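Local coordinates for protein fluoroacetyl-CoA thioesterase (Streptomyces cattleya, PDB 3KUV) that hydrolyses fluoroacetyl-CoA to fluoroacetate and CoA as a homodimeric hot dog-fold thioesterase, conferring resistance to fluoroacetate, at residues H13-P18 / M49-V54; R24-E29 / S42-G47; L92-V95 / L100-R103. The protein carries 1 engineered substitution. One frame throughout, in Å; residues are numbered along the deposited sequence.

In the fold
From the N terminus, the chain first lays down strand 10-16, an outermost strand of the sheet within this chain. Contact 1 (13-18 with 49-54) closes a loop of 30 residues, without strands, by bringing helix 42-57 back against that strand. Contact 2 (24-29 with 42-47) falls entirely within this loop and joins the short helix 23-26 to the first turns of the same long helix; both contacts also touch the second subunit. Contact 3 (92-95 with 100-103) follows in series and closes the hairpin of strands 85-96 and 99-107. It touches contact 1 where Cys53 SG packs on Trp102 CD2 (3.6 Å), whereas contacts 2 and 3 remain about 10 Å apart at their nearest atoms.

Contact 1: H13-P18 / M49-V54; sequences HDFVVP and MEWACV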
ATOM      1  N   HIS B  13      -6.291  12.375 -10.212  1.00 10.46           N
ATOM      2  CA  HIS B  13      -7.326  11.792  -9.404  1.00 11.26           C
ATOM      3  C   HIS B  13      -7.355  12.493  -8.044  1.00 10.13           C
ATOM      4  O   HIS B  13      -6.346  12.490  -7.296  1.00 10.07           O
ATOM      5  CB  HIS B  13      -6.972  10.280  -9.246  1.00 10.93           C
ATOM      6  CG  HIS B  13      -7.970   9.521  -8.434  1.00 14.48           C
ATOM      7  ND1 HIS B  13      -7.747   9.058  -7.152  1.00 25.54           N
ATOM      8  CD2 HIS B  13      -9.167   9.063  -8.806  1.00 17.61           C
ATOM      9  CE1 HIS B  13      -8.801   8.368  -6.753  1.00 20.17           C
ATOM     10  NE2 HIS B  13      -9.686   8.358  -7.733  1.00 23.64           N
ATOM     11  N   ASP B  14      -8.509  13.111  -7.689  1.00  9.96           N
ATOM     12  CA  ASP B  14      -8.601  13.877  -6.444  1.00  9.63           C
ATOM     13  C   ASP B  14      -9.476  13.120  -5.443  1.00  9.98           C
ATOM     14  O   ASP B  14     -10.511  12.493  -5.781  1.00 11.50           O
ATOM     15  CB  ASP B  14      -9.273  15.265  -6.648  1.00  9.70           C
ATOM     16  CG  ASP B  14      -8.564  16.095  -7.669  1.00 11.70           C
ATOM     17  OD1 ASP B  14      -7.330  16.151  -7.662  1.00 12.19           O
ATOM     18  OD2 ASP B  14      -9.197  16.637  -8.594  1.00 11.46           O
ATOM     19  N   PHE B  15      -9.035  13.138  -4.178  1.00  8.37           N
ATOM     20  CA  PHE B  15      -9.720  12.358  -3.147  1.00  9.78           C
ATOM     21  C   PHE B  15      -9.620  13.075  -1.840  1.00  9.95           C
ATOM     22  O   PHE B  15      -8.516  13.249  -1.285  1.00  9.67           O
ATOM     23  CB  PHE B  15      -9.003  10.985  -2.986  1.00 10.67           C
ATOM     24  CG  PHE B  15      -9.671  10.101  -1.964  1.00 11.55           C
ATOM     25  CD1 PHE B  15     -10.967   9.565  -2.175  1.00 13.14           C
ATOM     26  CD2 PHE B  15      -8.968   9.788  -0.798  1.00 13.52           C
ATOM     27  CE1 PHE B  15     -11.516   8.675  -1.131  1.00 14.49           C
ATOM     28  CE2 PHE B  15      -9.503   8.919   0.134  1.00 11.50           C
ATOM     29  CZ  PHE B  15     -10.747   8.384  -0.020  1.00 14.25           C
ATOM     30  N   VAL B  16     -10.757  13.541  -1.304  1.00  9.88           N
ATOM     31  CA  VAL B  16     -10.749  14.132   0.049  1.00 11.03           C
ATOM     32  C   VAL B  16     -10.596  13.002   1.079  1.00 11.02           C
ATOM     33  O   VAL B  16     -11.398  12.064   1.089  1.00 12.08           O
ATOM     34  CB  VAL B  16     -12.081  14.881   0.287  1.00 10.67           C
ATOM     35  CG1 VAL B  16     -12.146  15.489   1.766  1.00 12.17           C
ATOM     36  CG2 VAL B  16     -12.196  16.049  -0.705  1.00 12.23           C
ATOM     37  N   VAL B  17      -9.519  13.054   1.910  1.00 11.63           N
ATOM     38  CA  VAL B  17      -9.311  11.957   2.851  1.00 12.32           C
ATOM     39  C   VAL B  17     -10.365  11.996   3.987  1.00 10.51           C
ATOM     40  O   VAL B  17     -10.400  12.995   4.715  1.00 11.94           O
ATOM     41  CB  VAL B  17      -7.871  12.113   3.483  1.00 11.52           C
ATOM     42  CG1 VAL B  17      -7.580  10.988   4.547  1.00 11.37           C
ATOM     43  CG2 VAL B  17      -6.757  12.060   2.364  1.00 13.19           C
ATOM     44  N   PRO B  18     -11.154  10.904   4.106  1.00 11.48           N
ATOM     45  CA  PRO B  18     -12.131  10.832   5.224  1.00 13.25           C
ATOM     46  C   PRO B  18     -11.433  10.258   6.477  1.00 15.41           C
ATOM     47  O   PRO B  18     -10.316   9.687   6.418  1.00 14.14           O
ATOM     48  CB  PRO B  18     -13.169   9.842   4.710  1.00 15.22           C
ATOM     49  CG  PRO B  18     -12.374   8.841   3.864  1.00 15.06           C
ATOM     50  CD  PRO B  18     -11.184   9.685   3.287  1.00 12.31           C
ATOM     51  N   MET B  49      -3.171   5.304  -5.390  1.00  8.45           N
ATOM     52  CA  MET B  49      -2.359   5.380  -6.651  1.00 10.52           C
ATOM     53  C   MET B  49      -2.816   4.305  -7.646  1.00 11.01           C
ATOM     54  O   MET B  49      -2.964   4.556  -8.846  1.00 10.24           O
ATOM     55  CB  MET B  49      -0.876   5.122  -6.274  1.00  8.67           C
ATOM     56  CG  MET B  49      -0.391   6.383  -5.577  1.00 10.70           C
ATOM     57  SD  MET B  49       1.304   6.140  -4.966  1.00 12.95           S
ATOM     58  CE  MET B  49       1.865   7.908  -4.761  1.00 12.72           C
ATOM     59  N   GLU B  50      -3.104   3.098  -7.176  1.00 10.18           N
ATOM     60  CA  GLU B  50      -3.658   2.074  -8.054  1.00  9.27           C
ATOM     61  C   GLU B  50      -4.953   2.578  -8.671  1.00 10.66           C
ATOM     62  O   GLU B  50      -5.182   2.405  -9.864  1.00 11.38           O
ATOM     63  CB  GLU B  50      -3.955   0.738  -7.325  1.00 11.12           C
ATOM     64  CG  GLU B  50      -2.672   0.065  -6.838  1.00 14.21           C
ATOM     65  CD  GLU B  50      -2.975  -1.415  -6.548  1.00 17.09           C
ATOM     66  OE1 GLU B  50      -3.280  -2.231  -7.465  1.00 15.53           O
ATOM     67  OE2 GLU B  50      -2.925  -1.846  -5.339  1.00 22.10           O
ATOM     68  N   TRP B  51      -5.850   3.093  -7.837  1.00 10.12           N
ATOM     69  CA  TRP B  51      -7.150   3.560  -8.316  1.00 10.28           C
ATOM     70  C   TRP B  51      -6.985   4.607  -9.420  1.00  9.83           C
ATOM     71  O   TRP B  51      -7.719   4.537 -10.438  1.00 10.52           O
ATOM     72  CB  TRP B  51      -7.895   4.112  -7.083  1.00 11.54           C
ATOM     73  CG  TRP B  51      -9.398   4.449  -7.282  1.00 10.43           C
ATOM     74  CD1 TRP B  51     -10.152   4.373  -8.463  1.00 13.50           C
ATOM     75  CD2 TRP B  51     -10.221   5.068  -6.291  1.00 12.31           C
ATOM     76  NE1 TRP B  51     -11.465   4.858  -8.193  1.00 13.05           N
ATOM     77  CE2 TRP B  51     -11.504   5.327  -6.895  1.00 12.72           C
ATOM     78  CE3 TRP B  51      -9.986   5.481  -4.953  1.00 15.03           C
ATOM     79  CZ2 TRP B  51     -12.535   5.956  -6.177  1.00 15.58           C
ATOM     80  CZ3 TRP B  51     -11.025   6.125  -4.233  1.00 16.91           C
ATOM     81  CH2 TRP B  51     -12.306   6.332  -4.886  1.00 18.34           C
ATOM     82  N   ALA B  52      -6.136   5.591  -9.222  1.00  9.43           N
ATOM     83  CA  ALA B  52      -5.860   6.568 -10.268  1.00  9.73           C
ATOM     84  C   ALA B  52      -5.478   5.869 -11.565  1.00 11.83           C
ATOM     85  O   ALA B  52      -6.003   6.264 -12.609  1.00 11.69           O
ATOM     86  CB  ALA B  52      -4.755   7.522  -9.836  1.00  9.92           C
ATOM     87  N   CYS B  53      -4.503   4.941 -11.526  1.00 10.90           N
ATOM     88  CA  CYS B  53      -4.058   4.278 -12.761  1.00 10.28           C
ATOM     89  C   CYS B  53      -5.172   3.417 -13.372  1.00 11.15           C
ATOM     90  O   CYS B  53      -5.304   3.406 -14.621  1.00 11.70           O
ATOM     91  CB  CYS B  53      -2.771   3.485 -12.517  1.00 10.36           C
ATOM     92  SG  CYS B  53      -1.406   4.463 -11.963  1.00 11.42           S
ATOM     93  N   VAL B  54      -5.993   2.741 -12.533  1.00  9.12           N
ATOM     94  CA  VAL B  54      -7.148   2.023 -13.069  1.00 10.46           C
ATOM     95  C   VAL B  54      -8.115   2.913 -13.853  1.00  9.63           C
ATOM     96  O   VAL B  54      -8.609   2.568 -14.942  1.00 11.61           O
ATOM     97  CB  VAL B  54      -7.878   1.235 -11.890  1.00 12.58           C
ATOM     98  CG1 VAL B  54      -9.260   0.765 -12.256  1.00 13.55           C
ATOM     99  CG2 VAL B  54      -6.958   0.074 -11.330  1.00 11.58           C
TER
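His13 points its ring edge into the face of the Trp51 indole, in an edge-to-face pair whose planes stand at 59°. The imidazole and the five-membered ring of the indole have centroids 4.5 Å apart, and His13 NE2 lies over the centre of the indole. The CE1 corner enters beside it, 3.6 Å from Trp51 CE3, so the touching edge is the CE1-NE2 side of the imidazole. His13 CG is anti to the backbone N (chi1 -179°), which carries the ring from the strand toward the helix. One face of the same imidazole is turned to Ala52 CA, and the stem of the side chain packs closely there, with His13 CB 3.6 Å from Ala52 CB.

Phe15, two residues along the strand, takes part with the roles exchanged: here the Trp51 edge is directed at the phenyl face. This pair is offset and looser, the planes meeting at 65° and the ring centroids 5.9 Å apart, with Phe15 CD1 4.0 Å from Trp51 CZ3. Trp51 therefore offers a face to one strand residue and an edge to the next on that side. Its NE1 is hydrogen-bonded to Glu32 of the second subunit, whose Phe33 and Tyr27 also meet the indole.

The axes of strand 13-16 and helix 49-54 approach to 9.1 Å. A long helix laid against an antiparallel sheet is the arrangement of the hot dog fold; here the cluster of His13, Phe15 and Trp51 joins an outermost strand to that helix and extends toward the second subunit.

Contact 2: R24-E29 / S42-G47; sequences RHLYPE and SGFMVG. Engineered in segment 42-47: Ser42 (natural residue Thr). With ACT (acetate ion), chain H.
Leu26 and Phe44 supply the apolar part of this contact, and its core is a CH-pi interaction. Leu26 CD1 sits 3.7 Å from the centroid of the Phe44 ring and only 8° off the ring normal, so the methyl is centred over the face. A trans chi1 of -173° sends the leucine branch across to the ring, and the two side chains run antiparallel past one another. Leu26 CB adds a second touch, 3.8 Å from Phe44 CE2, while the carbonyl oxygen of His25 approaches the ring edge, 4.1 Å from Phe44 CZ. The other leucine methyl, CD2, rests 4.1 Å from Gly43 CA, against the bare alpha carbon of the glycine.

No hydrogen bond joins the two segments. The polar part is an acetate held at the start of helix 42-57, beside the apolar joint, by Ser42, an engineered residue in place of the natural threonine. The Ser42 backbone N donates to OXT of the acetate over 2.8 Å in a nearly straight bond (164°). Gly69 N of the second subunit also binds this acetate.

Position 42 is an active-site position and residues 42-47 belong to the substrate-binding segment. Chemically, the contact thus pairs an apolar joint with a helix start whose backbone N-H grips a carboxylate, an anion that the helix end would probably help to stabilise.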
ATOM      1  N   ARG B  24      -4.964   3.479  11.821  1.00 13.26           N
ATOM      2  CA  ARG B  24      -5.765   2.503  12.606  1.00 14.09           C
ATOM      3  C   ARG B  24      -6.875   1.751  11.880  1.00 14.31           C
ATOM      4  O   ARG B  24      -7.214   0.591  12.235  1.00 16.68           O
ATOM      5  CB  ARG B  24      -6.255   3.168  13.917  1.00 15.37           C
ATOM      6  CG  ARG B  24      -7.331   4.275  13.692  1.00 17.61           C
ATOM      7  CD  ARG B  24      -7.777   4.872  15.051  1.00 21.79           C
ATOM      8  NE  ARG B  24      -8.892   5.759  14.728  1.00 25.45           N
ATOM      9  CZ  ARG B  24     -10.036   5.877  15.382  1.00 36.42           C
ATOM     10  NH1 ARG B  24     -10.237   5.237  16.544  1.00 41.72           N
ATOM     11  NH2 ARG B  24     -10.940   6.741  14.910  1.00 35.94           N
ATOM     12  N   HIS B  25      -7.436   2.407  10.854  1.00 13.13           N
ATOM     13  CA  HIS B  25      -8.455   1.775  10.036  1.00 13.83           C
ATOM     14  C   HIS B  25      -7.951   0.792   9.004  1.00 14.22           C
ATOM     15  O   HIS B  25      -8.741  -0.057   8.482  1.00 14.31           O
ATOM     16  CB  HIS B  25      -9.244   2.897   9.326  1.00 13.86           C
ATOM     17  CG  HIS B  25     -10.066   3.732  10.249  1.00 13.16           C
ATOM     18  ND1 HIS B  25     -11.360   3.393  10.596  1.00 20.21           N
ATOM     19  CD2 HIS B  25      -9.780   4.908  10.848  1.00 13.70           C
ATOM     20  CE1 HIS B  25     -11.817   4.321  11.427  1.00 19.18           C
ATOM     21  NE2 HIS B  25     -10.886   5.244  11.618  1.00 21.29           N
ATOM     22  N   LEU B  26      -6.649   0.875   8.662  1.00 11.95           N
ATOM     23  CA  LEU B  26      -6.142  -0.178   7.709  1.00 10.13           C
ATOM     24  C   LEU B  26      -6.118  -1.585   8.328  1.00 12.54           C
ATOM     25  O   LEU B  26      -6.449  -2.561   7.653  1.00 13.67           O
ATOM     26  CB  LEU B  26      -4.774   0.309   7.198  1.00 11.75           C
ATOM     27  CG  LEU B  26      -4.196  -0.586   6.057  1.00 10.15           C
ATOM     28  CD1 LEU B  26      -4.962  -0.333   4.741  1.00 10.59           C
ATOM     29  CD2 LEU B  26      -2.745  -0.177   5.902  1.00 13.51           C
ATOM     30  N   TYR B  27      -5.672  -1.653   9.579  1.00 13.01           N
ATOM     31  CA  TYR B  27      -5.722  -2.926  10.362  1.00 14.42           C
ATOM     32  C   TYR B  27      -6.319  -2.646  11.731  1.00 13.59           C
ATOM     33  O   TYR B  27      -5.598  -2.480  12.682  1.00 14.82           O
ATOM     34  CB  TYR B  27      -4.314  -3.559  10.453  1.00 13.38           C
ATOM     35  CG  TYR B  27      -3.980  -4.370   9.250  1.00 12.00           C
ATOM     36  CD1 TYR B  27      -4.281  -5.714   9.149  1.00 11.65           C
ATOM     37  CD2 TYR B  27      -3.345  -3.753   8.152  1.00 10.94           C
ATOM     38  CE1 TYR B  27      -3.969  -6.496   8.032  1.00 11.24           C
ATOM     39  CE2 TYR B  27      -2.988  -4.515   7.019  1.00 11.59           C
ATOM     40  CZ  TYR B  27      -3.349  -5.860   6.904  1.00 11.06           C
ATOM     41  OH  TYR B  27      -3.062  -6.622   5.845  1.00 11.36           O
ATOM     42  N   PRO B  28      -7.662  -2.648  11.791  1.00 15.65           N
ATOM     43  CA  PRO B  28      -8.317  -2.556  13.152  1.00 16.62           C
ATOM     44  C   PRO B  28      -7.893  -3.735  14.033  1.00 18.08           C
ATOM     45  O   PRO B  28      -7.987  -3.590  15.279  1.00 20.53           O
ATOM     46  CB  PRO B  28      -9.779  -2.700  12.818  1.00 17.54           C
ATOM     47  CG  PRO B  28      -9.925  -2.154  11.314  1.00 16.28           C
ATOM     48  CD  PRO B  28      -8.628  -2.770  10.668  1.00 16.53           C
ATOM     49  N   GLU B  29      -7.419  -4.853  13.460  1.00 17.70           N
ATOM     50  CA  GLU B  29      -6.947  -5.934  14.331  1.00 20.41           C
ATOM     51  C   GLU B  29      -5.508  -5.751  14.871  1.00 20.61           C
ATOM     52  O   GLU B  29      -5.008  -6.630  15.586  1.00 20.89           O
ATOM     53  CB  GLU B  29      -7.065  -7.236  13.645  1.00 22.99           C
ATOM     54  CG  GLU B  29      -6.337  -7.362  12.375  1.00 23.67           C
ATOM     55  CD  GLU B  29      -7.247  -7.008  11.152  1.00 28.21           C
ATOM     56  OE1 GLU B  29      -7.680  -7.971  10.472  1.00 33.48           O
ATOM     57  OE2 GLU B  29      -7.486  -5.781  10.867  1.00 18.28           O
ATOM     58  N   SER B  42       0.037   4.548   4.588  1.00 10.02           N
ATOM     59  CA  SER B  42       0.761   4.197   3.391  1.00 10.77           C
ATOM     60  C   SER B  42      -0.008   3.156   2.520  1.00  9.82           C
ATOM     61  O   SER B  42      -0.018   3.289   1.313  1.00 10.39           O
ATOM     62  CB  SER B  42       2.119   3.633   3.731  0.65 14.81           C
ATOM     63  OG  SER B  42       2.968   4.634   4.233  0.65 19.18           O
ATOM     64  N   GLY B  43      -0.633   2.161   3.153  1.00  9.94           N
ATOM     65  CA  GLY B  43      -1.298   1.150   2.339  1.00  9.58           C
ATOM     66  C   GLY B  43      -2.503   1.771   1.631  1.00 10.01           C
ATOM     67  O   GLY B  43      -2.872   1.335   0.533  1.00 10.58           O
ATOM     68  N   PHE B  44      -3.197   2.746   2.284  1.00  9.25           N
ATOM     69  CA  PHE B  44      -4.266   3.451   1.591  1.00  9.45           C
ATOM     70  C   PHE B  44      -3.718   4.326   0.456  1.00  8.03           C
ATOM     71  O   PHE B  44      -4.390   4.472  -0.587  1.00 10.56           O
ATOM     72  CB  PHE B  44      -5.130   4.263   2.555  1.00  9.32           C
ATOM     73  CG  PHE B  44      -6.078   3.433   3.425  1.00  8.90           C
ATOM     74  CD1 PHE B  44      -7.013   2.576   2.833  1.00 11.03           C
ATOM     75  CD2 PHE B  44      -6.093   3.620   4.819  1.00 10.03           C
ATOM     76  CE1 PHE B  44      -7.952   1.836   3.624  1.00 11.72           C
ATOM     77  CE2 PHE B  44      -6.972   2.925   5.629  1.00 11.49           C
ATOM     78  CZ  PHE B  44      -7.923   2.050   5.050  1.00 12.51           C
ATOM     79  N   MET B  45      -2.561   4.978   0.666  1.00  8.97           N
ATOM     80  CA  MET B  45      -1.967   5.706  -0.458  1.00  8.91           C
ATOM     81  C   MET B  45      -1.617   4.799  -1.616  1.00  9.83           C
ATOM     82  O   MET B  45      -1.912   5.170  -2.798  1.00 10.08           O
ATOM     83  CB  MET B  45      -0.728   6.495  -0.015  1.00  8.51           C
ATOM     84  CG  MET B  45       0.130   7.057  -1.217  0.65 10.07           C
ATOM     85  SD  MET B  45      -1.006   8.191  -2.085  0.65 16.03           S
ATOM     86  CE  MET B  45      -0.764   9.601  -1.041  0.65 16.78           C
ATOM     87  N   VAL B  46      -1.086   3.613  -1.351  1.00 10.39           N
ATOM     88  CA  VAL B  46      -0.812   2.653  -2.427  1.00 10.24           C
ATOM     89  C   VAL B  46      -2.121   2.362  -3.168  1.00 11.44           C
ATOM     90  O   VAL B  46      -2.171   2.416  -4.434  1.00 10.59           O
ATOM     91  CB  VAL B  46      -0.142   1.421  -1.852  1.00  9.90           C
ATOM     92  CG1 VAL B  46      -0.086   0.290  -2.926  1.00 11.88           C
ATOM     93  CG2 VAL B  46       1.302   1.716  -1.374  1.00 13.15           C
ATOM     94  N   GLY B  47      -3.214   2.103  -2.426  1.00  9.05           N
ATOM     95  CA  GLY B  47      -4.473   1.751  -3.112  1.00  9.18           C
ATOM     96  C   GLY B  47      -4.986   2.943  -3.938  1.00  8.87           C
ATOM     97  O   GLY B  47      -5.666   2.743  -4.962  1.00 10.07           O
TER
HETATM   98  C   ACT H 142       2.041   5.662   7.670  1.00 28.53           C
HETATM   99  O   ACT H 142       3.037   5.303   8.457  1.00 30.16           O
HETATM  100  OXT ACT H 142       1.386   4.757   7.077  1.00 21.03           O
HETATM  101  CH3 ACT H 142       1.625   7.071   7.494  1.00 26.60           C

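Contact 3: L92-V95 / L100-R103; sequences LRSV and LSWR. With ACT (acetate ion), chain I.
A chi1 of -175° turns the Leu92 side chain away from its own N and swings the CD1 methyl over the indole of Trp102. The indole is brought to that place by a different rotamer, its CG lying anti to the carbonyl carbon (chi1 -55°). As a result Leu92 CD1 stands 3.9 Å from the centroid of the six-membered ring of Trp102 and 4° off its normal, a well-centred CH-pi contact. On the same face of the sheet Val95 and Leu100 lie side by side, Val95 CG2 4.1 Å from Leu100 CG.

The backbone register explains how these groups can share a face. Leu92 with Trp102 and Val95 with Leu100 are antiparallel non-hydrogen-bonded pairs, yet the step from one pair to the other is three residues on 92-95 but two on 100-103. The extra residue is taken up in a classic beta bulge: Arg93 and Ser94 both face Ser101. The carbonyl oxygen of Ser101 accepts from Arg93 N over 2.7 Å and from Ser94 N in a weak bond of 3.4 Å. In return Ser101 N donates to Ser94 O over 3.1 Å.

Ser94 and Ser101 occupy the other face, where one water links their hydroxyls, 2.7 Å from Ser94 OG. A second water connects Arg93 NH1 to Trp102 O. Arg103 NE holds an acetate oxygen at 3.0 Å at the guanidinium edge.

Strand 112-124 continues the sheet beside strand 99-107, through backbone bonds of Leu100 to Arg120 and Trp102 to His118. Ala56 and Met57 of helix 42-57 pack on Trp102, which also touches the substrate-binding Arg120, so the hairpin's Leu92-Trp102 face is turned to the central helix.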
ATOM      1  N   LEU B  92       1.646   7.943 -17.800  1.00 13.79           N
ATOM      2  CA  LEU B  92       1.974   6.670 -18.457  1.00 13.40           C
ATOM      3  C   LEU B  92       3.424   6.670 -19.000  1.00 10.78           C
ATOM      4  O   LEU B  92       3.792   7.594 -19.787  1.00 13.57           O
ATOM      5  CB  LEU B  92       0.965   6.386 -19.584  1.00 13.34           C
ATOM      6  CG  LEU B  92       1.176   5.048 -20.214  1.00 14.46           C
ATOM      7  CD1 LEU B  92       0.986   3.857 -19.266  1.00 14.99           C
ATOM      8  CD2 LEU B  92       0.338   4.780 -21.518  1.00 16.71           C
ATOM      9  N   ARG B  93       4.236   5.657 -18.653  1.00 10.95           N
ATOM     10  CA  ARG B  93       5.621   5.553 -19.177  1.00 11.16           C
ATOM     11  C   ARG B  93       5.711   4.649 -20.366  1.00 12.60           C
ATOM     12  O   ARG B  93       6.515   4.922 -21.278  1.00 10.38           O
ATOM     13  CB  ARG B  93       6.614   4.996 -18.075  1.00 10.93           C
ATOM     14  CG  ARG B  93       6.720   5.915 -16.836  1.00  9.41           C
ATOM     15  CD  ARG B  93       7.646   5.148 -15.858  1.00  8.84           C
ATOM     16  NE  ARG B  93       9.058   5.188 -16.315  1.00 10.20           N
ATOM     17  CZ  ARG B  93      10.060   4.485 -15.828  1.00  8.24           C
ATOM     18  NH1 ARG B  93       9.815   3.575 -14.848  1.00 10.75           N
ATOM     19  NH2 ARG B  93      11.278   4.658 -16.279  1.00  8.86           N
ATOM     20  N   SER B  94       4.932   3.566 -20.348  1.00 10.80           N
ATOM     21  CA  SER B  94       5.056   2.552 -21.417  1.00 12.88           C
ATOM     22  C   SER B  94       3.950   1.597 -21.354  1.00 13.89           C
ATOM     23  O   SER B  94       3.406   1.334 -20.309  1.00 14.07           O
ATOM     24  CB  SER B  94       6.370   1.785 -21.303  1.00 14.28           C
ATOM     25  OG  SER B  94       6.416   1.040 -20.064  1.00 18.32           O
ATOM     26  N   VAL B  95       3.693   0.981 -22.529  1.00 17.18           N
ATOM     27  CA  VAL B  95       2.740  -0.143 -22.669  1.00 17.52           C
ATOM     28  C   VAL B  95       3.482  -1.250 -23.423  1.00 19.44           C
ATOM     29  O   VAL B  95       4.063  -1.009 -24.533  1.00 22.41           O
ATOM     30  CB  VAL B  95       1.482   0.260 -23.411  1.00 19.90           C
ATOM     31  CG1 VAL B  95       0.581  -0.955 -23.528  1.00 20.76           C
ATOM     32  CG2 VAL B  95       0.785   1.307 -22.716  1.00 19.44           C
ATOM     33  N   LEU B 100       1.632  -2.281 -18.198  1.00 10.09           N
ATOM     34  CA  LEU B 100       1.533  -0.803 -18.248  1.00 10.27           C
ATOM     35  C   LEU B 100       2.362  -0.269 -17.062  1.00 12.86           C
ATOM     36  O   LEU B 100       2.230  -0.781 -15.944  1.00 11.76           O
ATOM     37  CB  LEU B 100       0.101  -0.232 -18.200  1.00  9.74           C
ATOM     38  CG  LEU B 100      -0.774  -0.489 -19.424  1.00 12.52           C
ATOM     39  CD1 LEU B 100      -1.355  -1.885 -19.366  1.00 17.40           C
ATOM     40  CD2 LEU B 100      -1.889   0.551 -19.551  1.00 14.92           C
ATOM     41  N   SER B 101       3.201   0.726 -17.291  1.00 10.87           N
ATOM     42  CA  SER B 101       4.141   1.256 -16.301  1.00 12.62           C
ATOM     43  C   SER B 101       3.863   2.702 -16.195  1.00 11.90           C
ATOM     44  O   SER B 101       3.635   3.444 -17.226  1.00 10.85           O
ATOM     45  CB  SER B 101       5.581   1.076 -16.785  1.00 14.57           C
ATOM     46  OG  SER B 101       5.955  -0.328 -16.942  1.00 20.47           O
ATOM     47  N   TRP B 102       3.882   3.234 -14.962  1.00 12.01           N
ATOM     48  CA  TRP B 102       3.463   4.575 -14.671  1.00 11.98           C
ATOM     49  C   TRP B 102       4.490   5.278 -13.749  1.00  9.68           C
ATOM     50  O   TRP B 102       5.157   4.571 -12.947  1.00 11.32           O
ATOM     51  CB  TRP B 102       2.158   4.486 -13.873  1.00 15.44           C
ATOM     52  CG  TRP B 102       1.036   3.656 -14.565  1.00 18.57           C
ATOM     53  CD1 TRP B 102       0.801   2.301 -14.494  1.00 19.16           C
ATOM     54  CD2 TRP B 102       0.030   4.211 -15.263  1.00 14.88           C
ATOM     55  NE1 TRP B 102      -0.277   1.969 -15.232  1.00 15.22           N
ATOM     56  CE2 TRP B 102      -0.771   3.162 -15.764  1.00 21.41           C
ATOM     57  CE3 TRP B 102      -0.248   5.571 -15.637  1.00 16.55           C
ATOM     58  CZ2 TRP B 102      -1.903   3.417 -16.476  1.00 13.59           C
ATOM     59  CZ3 TRP B 102      -1.277   5.800 -16.375  1.00 14.16           C
ATOM     60  CH2 TRP B 102      -2.136   4.730 -16.824  1.00 24.19           C
ATOM     61  N   ARG B 103       4.621   6.602 -13.848  1.00 10.61           N
ATOM     62  CA  ARG B 103       5.215   7.438 -12.845  1.00  8.93           C
ATOM     63  C   ARG B 103       4.057   8.026 -12.059  1.00 11.62           C
ATOM     64  O   ARG B 103       3.069   8.575 -12.677  1.00 12.65           O
ATOM     65  CB  ARG B 103       6.096   8.542 -13.510  1.00 11.77           C
ATOM     66  CG  ARG B 103       6.962   9.254 -12.576  1.00 21.23           C
ATOM     67  CD  ARG B 103       7.881  10.388 -13.158  1.00 28.42           C
ATOM     68  NE  ARG B 103       8.663  10.882 -12.006  0.50 27.33           N
ATOM     69  CZ  ARG B 103       8.272  11.774 -11.079  0.50 27.85           C
ATOM     70  NH1 ARG B 103       7.077  12.361 -11.111  0.50 28.04           N
ATOM     71  NH2 ARG B 103       9.119  12.086 -10.091  0.50 26.10           N
TER
HETATM   72  C   ACT I 143      12.559  10.674 -11.240  1.00 38.92           C
HETATM   73  O   ACT I 143      11.607  11.296 -11.847  1.00 38.06           O
HETATM   74  OXT ACT I 143      13.571  10.494 -11.959  1.00 39.53           O
HETATM   75  CH3 ACT I 143      12.556  10.194  -9.791  1.00 38.36           C
HETATM   76  O   HOH W   1       7.212   2.528 -13.992  1.00 12.16           O
HETATM   77  O   HOH W   2       5.384  -1.462 -19.675  1.00 19.61           O